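Local coordinates for putative endonuclease/exonuclease/phosphatase family protein (Bacteroides vulgatus ATCC 8482, PDB 3G6S), which probably acts as a nuclease of the endonuclease/exonuclease/phosphatase family, cleaving phosphodiester bonds in nucleic acid, at residues R147-K159 / D180-M192. Numbering follows the deposited sequence.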
ATOM      1  N   ARG A 147     -13.232  -7.891  -5.882  1.00 28.03           N
ATOM      2  CA  ARG A 147     -12.476  -6.673  -6.124  1.00 32.11           C
ATOM      3  C   ARG A 147     -13.375  -5.450  -6.221  1.00 33.60           C
ATOM      4  O   ARG A 147     -13.070  -4.405  -5.634  1.00 34.85           O
ATOM      5  CB  ARG A 147     -11.631  -6.789  -7.392  1.00 32.76           C
ATOM      6  CG  ARG A 147     -10.307  -7.486  -7.171  1.00 28.08           C
ATOM      7  CD  ARG A 147      -9.367  -7.209  -8.318  1.00 31.02           C
ATOM      8  NE  ARG A 147      -9.880  -7.674  -9.605  1.00 36.38           N
ATOM      9  CZ  ARG A 147      -9.914  -8.949  -9.984  1.00 37.13           C
ATOM     10  NH1 ARG A 147      -9.467  -9.901  -9.176  1.00 22.67           N
ATOM     11  NH2 ARG A 147     -10.380  -9.269 -11.184  1.00 39.58           N
ATOM     12  N   ARG A 148     -14.479  -5.574  -6.954  1.00 27.34           N
ATOM     13  CA  ARG A 148     -15.397  -4.455  -7.104  1.00 32.21           C
ATOM     14  C   ARG A 148     -15.976  -4.067  -5.750  1.00 37.00           C
ATOM     15  O   ARG A 148     -16.132  -2.882  -5.451  1.00 36.79           O
ATOM     16  CB  ARG A 148     -16.542  -4.800  -8.057  1.00 43.86           C
ATOM     17  CG  ARG A 148     -17.583  -3.683  -8.133  1.00 52.99           C
ATOM     18  CD  ARG A 148     -18.869  -4.093  -8.848  1.00 61.50           C
ATOM     19  NE  ARG A 148     -18.782  -4.018 -10.305  1.00 69.80           N
ATOM     20  CZ  ARG A 148     -19.847  -4.021 -11.106  1.00 83.03           C
ATOM     21  NH1 ARG A 148     -21.065  -4.095 -10.582  1.00 83.20           N
ATOM     22  NH2 ARG A 148     -19.706  -3.953 -12.428  1.00 83.07           N
ATOM     23  N   GLN A 149     -16.293  -5.069  -4.934  1.00 32.47           N
ATOM     24  CA  GLN A 149     -16.859  -4.817  -3.617  1.00 34.62           C
ATOM     25  C   GLN A 149     -15.841  -4.224  -2.662  1.00 35.21           C
ATOM     26  O   GLN A 149     -16.168  -3.337  -1.868  1.00 31.46           O
ATOM     27  CB  GLN A 149     -17.437  -6.106  -3.017  1.00 39.57           C
ATOM     28  CG  GLN A 149     -18.717  -6.585  -3.683  1.00 44.26           C
ATOM     29  CD  GLN A 149     -19.741  -5.469  -3.838  1.00 51.64           C
ATOM     30  OE1 GLN A 149     -20.031  -4.739  -2.886  1.00 51.42           O
ATOM     31  NE2 GLN A 149     -20.290  -5.331  -5.042  1.00 51.87           N
ATOM     32  N   SER A 150     -14.611  -4.721  -2.731  1.00 33.90           N
ATOM     33  CA  SER A 150     -13.536  -4.230  -1.866  1.00 32.97           C
ATOM     34  C   SER A 150     -13.313  -2.732  -2.076  1.00 36.00           C
ATOM     35  O   SER A 150     -13.066  -1.992  -1.121  1.00 27.10           O
ATOM     36  CB  SER A 150     -12.236  -4.986  -2.156  1.00 35.78           C
ATOM     37  OG  SER A 150     -12.321  -6.321  -1.700  1.00 37.01           O
ATOM     38  N   ALA A 151     -13.407  -2.300  -3.333  1.00 24.39           N
ATOM     39  CA  ALA A 151     -13.224  -0.902  -3.687  1.00 25.08           C
ATOM     40  C   ALA A 151     -14.339  -0.037  -3.099  1.00 27.29           C
ATOM     41  O   ALA A 151     -14.078   0.979  -2.459  1.00 27.60           O
ATOM     42  CB  ALA A 151     -13.181  -0.757  -5.193  1.00 27.96           C
ATOM     43  N   LEU A 152     -15.583  -0.445  -3.314  1.00 29.06           N
ATOM     44  CA  LEU A 152     -16.720   0.300  -2.791  1.00 30.13           C
ATOM     45  C   LEU A 152     -16.667   0.325  -1.263  1.00 30.29           C
ATOM     46  O   LEU A 152     -17.000   1.330  -0.641  1.00 38.04           O
ATOM     47  CB  LEU A 152     -18.030  -0.336  -3.263  1.00 24.13           C
ATOM     48  CG  LEU A 152     -18.279  -0.200  -4.769  1.00 31.39           C
ATOM     49  CD1 LEU A 152     -19.142  -1.343  -5.292  1.00 23.56           C
ATOM     50  CD2 LEU A 152     -18.911   1.137  -5.039  1.00 23.23           C
ATOM     51  N   LEU A 153     -16.233  -0.778  -0.667  1.00 28.81           N
ATOM     52  CA  LEU A 153     -16.145  -0.872   0.779  1.00 22.36           C
ATOM     53  C   LEU A 153     -15.151   0.147   1.327  1.00 28.55           C
ATOM     54  O   LEU A 153     -15.422   0.823   2.319  1.00 28.77           O
ATOM     55  CB  LEU A 153     -15.730  -2.290   1.175  1.00 28.65           C
ATOM     56  CG  LEU A 153     -15.327  -2.554   2.629  1.00 31.24           C
ATOM     57  CD1 LEU A 153     -16.472  -2.222   3.569  1.00 32.87           C
ATOM     58  CD2 LEU A 153     -14.918  -4.008   2.766  1.00 36.01           C
ATOM     59  N   ILE A 154     -14.002   0.264   0.672  1.00 30.91           N
ATOM     60  CA  ILE A 154     -12.984   1.211   1.103  1.00 31.00           C
ATOM     61  C   ILE A 154     -13.518   2.637   1.032  1.00 27.93           C
ATOM     62  O   ILE A 154     -13.341   3.417   1.969  1.00 25.86           O
ATOM     63  CB  ILE A 154     -11.709   1.066   0.239  1.00 35.75           C
ATOM     64  CG1 ILE A 154     -11.036  -0.269   0.560  1.00 31.91           C
ATOM     65  CG2 ILE A 154     -10.743   2.235   0.491  1.00 34.63           C
ATOM     66  CD1 ILE A 154      -9.915  -0.647  -0.388  1.00 35.13           C
ATOM     67  N   ILE A 155     -14.182   2.974  -0.068  1.00 24.09           N
ATOM     68  CA  ILE A 155     -14.742   4.310  -0.205  1.00 26.14           C
ATOM     69  C   ILE A 155     -15.685   4.618   0.952  1.00 26.37           C
ATOM     70  O   ILE A 155     -15.595   5.683   1.560  1.00 38.32           O
ATOM     71  CB  ILE A 155     -15.503   4.489  -1.543  1.00 21.04           C
ATOM     72  CG1 ILE A 155     -14.519   4.427  -2.716  1.00 18.00           C
ATOM     73  CG2 ILE A 155     -16.239   5.822  -1.553  1.00 24.43           C
ATOM     74  CD1 ILE A 155     -15.127   4.763  -4.065  1.00  8.35           C
ATOM     75  N   ARG A 156     -16.573   3.683   1.276  1.00 29.25           N
ATOM     76  CA  ARG A 156     -17.510   3.892   2.384  1.00 36.16           C
ATOM     77  C   ARG A 156     -16.821   4.072   3.738  1.00 34.98           C
ATOM     78  O   ARG A 156     -17.352   4.743   4.620  1.00 37.93           O
ATOM     79  CB  ARG A 156     -18.500   2.728   2.478  1.00 40.32           C
ATOM     80  CG  ARG A 156     -19.382   2.560   1.258  1.00 44.51           C
ATOM     81  CD  ARG A 156     -20.640   1.801   1.629  1.00 50.49           C
ATOM     82  NE  ARG A 156     -20.351   0.474   2.166  1.00 59.90           N
ATOM     83  CZ  ARG A 156     -20.045  -0.586   1.419  1.00 60.64           C
ATOM     84  NH1 ARG A 156     -19.989  -0.472   0.097  1.00 48.90           N
ATOM     85  NH2 ARG A 156     -19.799  -1.757   1.995  1.00 57.25           N
ATOM     86  N   LYS A 157     -15.645   3.468   3.899  1.00 34.89           N
ATOM     87  CA  LYS A 157     -14.899   3.571   5.149  1.00 36.92           C
ATOM     88  C   LYS A 157     -14.148   4.897   5.223  1.00 37.30           C
ATOM     89  O   LYS A 157     -13.937   5.435   6.308  1.00 32.01           O
ATOM     90  CB  LYS A 157     -13.913   2.415   5.274  1.00 40.11           C
ATOM     91  CG  LYS A 157     -14.566   1.039   5.151  1.00 57.92           C
ATOM     92  CD  LYS A 157     -15.471   0.701   6.338  1.00 59.76           C
ATOM     93  CE  LYS A 157     -14.657   0.469   7.605  1.00 65.94           C
ATOM     94  NZ  LYS A 157     -15.482  -0.049   8.728  1.00 60.89           N
ATOM     95  N   ILE A 158     -13.735   5.419   4.069  1.00 31.78           N
ATOM     96  CA  ILE A 158     -13.032   6.690   4.046  1.00 24.25           C
ATOM     97  C   ILE A 158     -14.021   7.792   4.397  1.00 30.72           C
ATOM     98  O   ILE A 158     -13.682   8.714   5.143  1.00 36.56           O
ATOM     99  CB  ILE A 158     -12.420   6.995   2.666  1.00 22.29           C
ATOM    100  CG1 ILE A 158     -11.203   6.104   2.420  1.00 20.76           C
ATOM    101  CG2 ILE A 158     -12.018   8.461   2.590  1.00 11.43           C
ATOM    102  CD1 ILE A 158     -10.682   6.175   0.959  1.00 23.16           C
ATOM    103  N   LYS A 159     -15.242   7.699   3.874  1.00 25.04           N
ATOM    104  CA  LYS A 159     -16.250   8.715   4.163  1.00 32.10           C
ATOM    105  C   LYS A 159     -16.742   8.596   5.600  1.00 34.05           C
ATOM    106  O   LYS A 159     -17.149   9.584   6.208  1.00 35.63           O
ATOM    107  CB  LYS A 159     -17.442   8.600   3.209  1.00 30.70           C
ATOM    108  CG  LYS A 159     -17.075   8.728   1.743  1.00 43.76           C
ATOM    109  CD  LYS A 159     -18.280   9.049   0.874  1.00 45.02           C
ATOM    110  CE  LYS A 159     -19.325   7.956   0.884  1.00 49.51           C
ATOM    111  NZ  LYS A 159     -20.444   8.313  -0.042  1.00 41.54           N
ATOM    112  N   ASP A 180     -11.866  -3.539 -14.191  1.00 39.30           N
ATOM    113  CA  ASP A 180     -13.084  -2.858 -13.796  1.00 40.94           C
ATOM    114  C   ASP A 180     -12.922  -2.317 -12.381  1.00 39.40           C
ATOM    115  O   ASP A 180     -13.431  -1.250 -12.058  1.00 45.49           O
ATOM    116  CB  ASP A 180     -14.289  -3.805 -13.866  1.00 48.17           C
ATOM    117  CG  ASP A 180     -14.698  -4.331 -12.507  1.00 66.95           C
ATOM    118  OD1 ASP A 180     -14.036  -5.267 -11.994  1.00 73.90           O
ATOM    119  OD2 ASP A 180     -15.681  -3.796 -11.937  1.00 68.74           O
ATOM    120  N   ALA A 181     -12.213  -3.049 -11.532  1.00 35.94           N
ATOM    121  CA  ALA A 181     -12.011  -2.586 -10.164  1.00 34.58           C
ATOM    122  C   ALA A 181     -11.335  -1.219 -10.212  1.00 32.01           C
ATOM    123  O   ALA A 181     -11.656  -0.326  -9.433  1.00 36.66           O
ATOM    124  CB  ALA A 181     -11.154  -3.578  -9.373  1.00 22.86           C
ATOM    125  N   TYR A 182     -10.394  -1.052 -11.130  1.00 33.54           N
ATOM    126  CA  TYR A 182      -9.718   0.225 -11.245  1.00 36.91           C
ATOM    127  C   TYR A 182     -10.725   1.287 -11.636  1.00 40.84           C
ATOM    128  O   TYR A 182     -10.631   2.439 -11.210  1.00 43.48           O
ATOM    129  CB  TYR A 182      -8.618   0.156 -12.297  1.00 22.20           C
ATOM    130  CG  TYR A 182      -7.961   1.484 -12.574  1.00 27.35           C
ATOM    131  CD1 TYR A 182      -8.540   2.406 -13.458  1.00 26.55           C
ATOM    132  CD2 TYR A 182      -6.738   1.805 -11.996  1.00 32.15           C
ATOM    133  CE1 TYR A 182      -7.907   3.603 -13.764  1.00 22.53           C
ATOM    134  CE2 TYR A 182      -6.100   3.002 -12.295  1.00 29.47           C
ATOM    135  CZ  TYR A 182      -6.681   3.888 -13.178  1.00 29.10           C
ATOM    136  OH  TYR A 182      -6.002   5.038 -13.501  1.00 35.61           O
ATOM    137  N   GLU A 183     -11.694   0.894 -12.450  1.00 37.41           N
ATOM    138  CA  GLU A 183     -12.706   1.824 -12.913  1.00 38.34           C
ATOM    139  C   GLU A 183     -13.736   2.161 -11.830  1.00 33.02           C
ATOM    140  O   GLU A 183     -14.257   3.273 -11.801  1.00 31.23           O
ATOM    141  CB  GLU A 183     -13.391   1.248 -14.151  1.00 39.20           C
ATOM    142  CG  GLU A 183     -14.172   2.260 -14.955  1.00 51.20           C
ATOM    143  CD  GLU A 183     -15.627   1.871 -15.093  1.00 58.73           C
ATOM    144  OE1 GLU A 183     -16.373   2.568 -15.815  1.00 68.25           O
ATOM    145  OE2 GLU A 183     -16.027   0.861 -14.472  1.00 61.31           O
ATOM    146  N   THR A 184     -14.017   1.220 -10.930  1.00 31.74           N
ATOM    147  CA  THR A 184     -14.995   1.484  -9.876  1.00 34.39           C
ATOM    148  C   THR A 184     -14.497   2.518  -8.856  1.00 36.36           C
ATOM    149  O   THR A 184     -15.292   3.284  -8.320  1.00 37.11           O
ATOM    150  CB  THR A 184     -15.418   0.197  -9.108  1.00 27.70           C
ATOM    151  OG1 THR A 184     -14.479  -0.078  -8.063  1.00 50.06           O
ATOM    152  CG2 THR A 184     -15.487  -0.994 -10.050  1.00 20.83           C
ATOM    153  N   ILE A 185     -13.194   2.549  -8.576  1.00 34.98           N
ATOM    154  CA  ILE A 185     -12.687   3.539  -7.624  1.00 38.40           C
ATOM    155  C   ILE A 185     -12.266   4.821  -8.318  1.00 40.75           C
ATOM    156  O   ILE A 185     -12.056   5.845  -7.673  1.00 48.82           O
ATOM    157  CB  ILE A 185     -11.485   3.028  -6.813  1.00 35.43           C
ATOM    158  CG1 ILE A 185     -10.595   2.154  -7.680  1.00 39.37           C
ATOM    159  CG2 ILE A 185     -11.966   2.299  -5.585  1.00 45.75           C
ATOM    160  CD1 ILE A 185      -9.516   1.445  -6.895  1.00 41.53           C
ATOM    161  N   THR A 186     -12.150   4.756  -9.637  1.00 36.13           N
ATOM    162  CA  THR A 186     -11.753   5.896 -10.443  1.00 33.87           C
ATOM    163  C   THR A 186     -12.975   6.663 -10.953  1.00 38.22           C
ATOM    164  O   THR A 186     -12.913   7.878 -11.139  1.00 37.44           O
ATOM    165  CB  THR A 186     -10.895   5.418 -11.641  1.00 38.39           C
ATOM    166  OG1 THR A 186      -9.615   4.999 -11.159  1.00 52.09           O
ATOM    167  CG2 THR A 186     -10.698   6.517 -12.670  1.00 58.25           C
ATOM    168  N   THR A 187     -14.089   5.965 -11.160  1.00 30.99           N
ATOM    169  CA  THR A 187     -15.289   6.613 -11.682  1.00 38.34           C
ATOM    170  C   THR A 187     -16.478   6.577 -10.731  1.00 39.73           C
ATOM    171  O   THR A 187     -17.636   6.467 -11.152  1.00 44.86           O
ATOM    172  CB  THR A 187     -15.706   5.978 -13.026  1.00 39.01           C
ATOM    173  OG1 THR A 187     -16.229   4.658 -12.804  1.00 26.16           O
ATOM    174  CG2 THR A 187     -14.501   5.907 -13.956  1.00 21.25           C
ATOM    175  N   ASN A 188     -16.186   6.684  -9.445  1.00 31.96           N
ATOM    176  CA  ASN A 188     -17.216   6.671  -8.421  1.00 36.52           C
ATOM    177  C   ASN A 188     -17.583   8.098  -8.018  1.00 43.04           C
ATOM    178  O   ASN A 188     -16.778   9.021  -8.152  1.00 43.56           O
ATOM    179  CB  ASN A 188     -16.711   5.892  -7.210  1.00 34.60           C
ATOM    180  CG  ASN A 188     -17.754   5.742  -6.130  1.00 37.41           C
ATOM    181  OD1 ASN A 188     -17.961   6.641  -5.316  1.00 35.02           O
ATOM    182  ND2 ASN A 188     -18.427   4.598  -6.119  1.00 38.13           N
ATOM    183  N   GLU A 189     -18.811   8.269  -7.540  1.00 42.85           N
ATOM    184  CA  GLU A 189     -19.311   9.567  -7.100  1.00 39.47           C
ATOM    185  C   GLU A 189     -18.311  10.208  -6.126  1.00 37.09           C
ATOM    186  O   GLU A 189     -18.173  11.427  -6.078  1.00 28.73           O
ATOM    187  CB  GLU A 189     -20.674   9.364  -6.448  1.00 48.40           C
ATOM    188  CG  GLU A 189     -21.400  10.619  -6.046  1.00 58.69           C
ATOM    189  CD  GLU A 189     -22.851  10.330  -5.711  1.00 74.30           C
ATOM    190  OE1 GLU A 189     -23.109   9.446  -4.856  1.00 76.90           O
ATOM    191  OE2 GLU A 189     -23.737  10.986  -6.302  1.00 81.65           O
ATOM    192  N   PHE A 190     -17.623   9.374  -5.349  1.00 38.43           N
ATOM    193  CA  PHE A 190     -16.591   9.836  -4.422  1.00 31.98           C
ATOM    194  C   PHE A 190     -15.321   9.729  -5.267  1.00 35.36           C
ATOM    195  O   PHE A 190     -14.816   8.628  -5.515  1.00 31.19           O
ATOM    196  CB  PHE A 190     -16.532   8.914  -3.197  1.00 31.72           C
ATOM    197  CG  PHE A 190     -15.504   9.315  -2.171  1.00 31.03           C
ATOM    198  CD1 PHE A 190     -14.182   8.901  -2.290  1.00 32.83           C
ATOM    199  CD2 PHE A 190     -15.859  10.108  -1.082  1.00 31.53           C
ATOM    200  CE1 PHE A 190     -13.224   9.274  -1.336  1.00 35.32           C
ATOM    201  CE2 PHE A 190     -14.909  10.491  -0.117  1.00 21.88           C
ATOM    202  CZ  PHE A 190     -13.594  10.076  -0.243  1.00 32.66           C
ATOM    203  N   VAL A 191     -14.847  10.881  -5.740  1.00 32.23           N
ATOM    204  CA  VAL A 191     -13.672  10.972  -6.602  1.00 26.89           C
ATOM    205  C   VAL A 191     -12.364  10.529  -5.963  1.00 37.43           C
ATOM    206  O   VAL A 191     -12.044  10.890  -4.828  1.00 34.75           O
ATOM    207  CB  VAL A 191     -13.475  12.416  -7.142  1.00 32.02           C
ATOM    208  CG1 VAL A 191     -12.254  12.474  -8.058  1.00 29.27           C
ATOM    209  CG2 VAL A 191     -14.716  12.865  -7.904  1.00 24.34           C
HETATM  210  N   MSE A 192     -11.615   9.740  -6.726  1.00 39.41           N
HETATM  211  CA  MSE A 192     -10.319   9.209  -6.321  1.00 34.68           C
HETATM  212  C   MSE A 192      -9.434   9.288  -7.547  1.00 29.43           C
HETATM  213  O   MSE A 192      -9.723   8.671  -8.571  1.00 35.38           O
HETATM  214  CB  MSE A 192     -10.465   7.758  -5.878  1.00 41.38           C
HETATM  215  CG  MSE A 192     -11.272   7.596  -4.613  1.00 55.85           C
HETATM  216 SE   MSE A 192     -10.140   7.304  -3.077  1.00 83.67          SE
HETATM  217  CE  MSE A 192     -10.642   5.473  -2.753  1.00 58.27           C
TER
HETATM  218  O   HOH W   1     -11.257  -6.215 -11.852  1.00 22.27           O
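Ala151, Ile155 and Ile158 of 147-159 meet Ile185, Phe190 and Met192 of 180-192 in a mainly apolar helix-helix contact beside strand 167-172. The short helix axes run nearly parallel, 20° apart and 8.7 Å at closest approach. Small residues permit this: the methyl of Ala151 fits between Thr184 and Ile185, and Ala181 CB lies 3.8 Å from Arg147 CB. Thr184 OG1, turned to that methyl, satisfies its own polarity on Ala181 O. At the solvent edge Arg148 NE makes a long salt bridge of 3.5 Å to Asp180 OD2, which lies in the guanidinium plane. Deeper in, Arg147 NE donates to a water that in turn donates to Asp180 OD1, while Asp140 O holds Arg147 NH1. Past the helix, Asn188 OD1 accepts from Phe190 N in an Asx turn. With CG anti to the backbone N (chi1 -179°), the Phe190 ring reaches Ile155 CG2, Ile158 CG2 and the aliphatic part of Lys159; Lys159 CD lies 3.3 Å from Phe190 CD2. An alanine at Phe190 is likely to leave Ile158 CG2 and the Lys159 methylenes without their apolar partner. Met192 CE meets Ile158 CD1 tip to tip, and both side chains touch Val169. Such helices layered on a sheet belong to the DNase I-like alpha/beta sandwich.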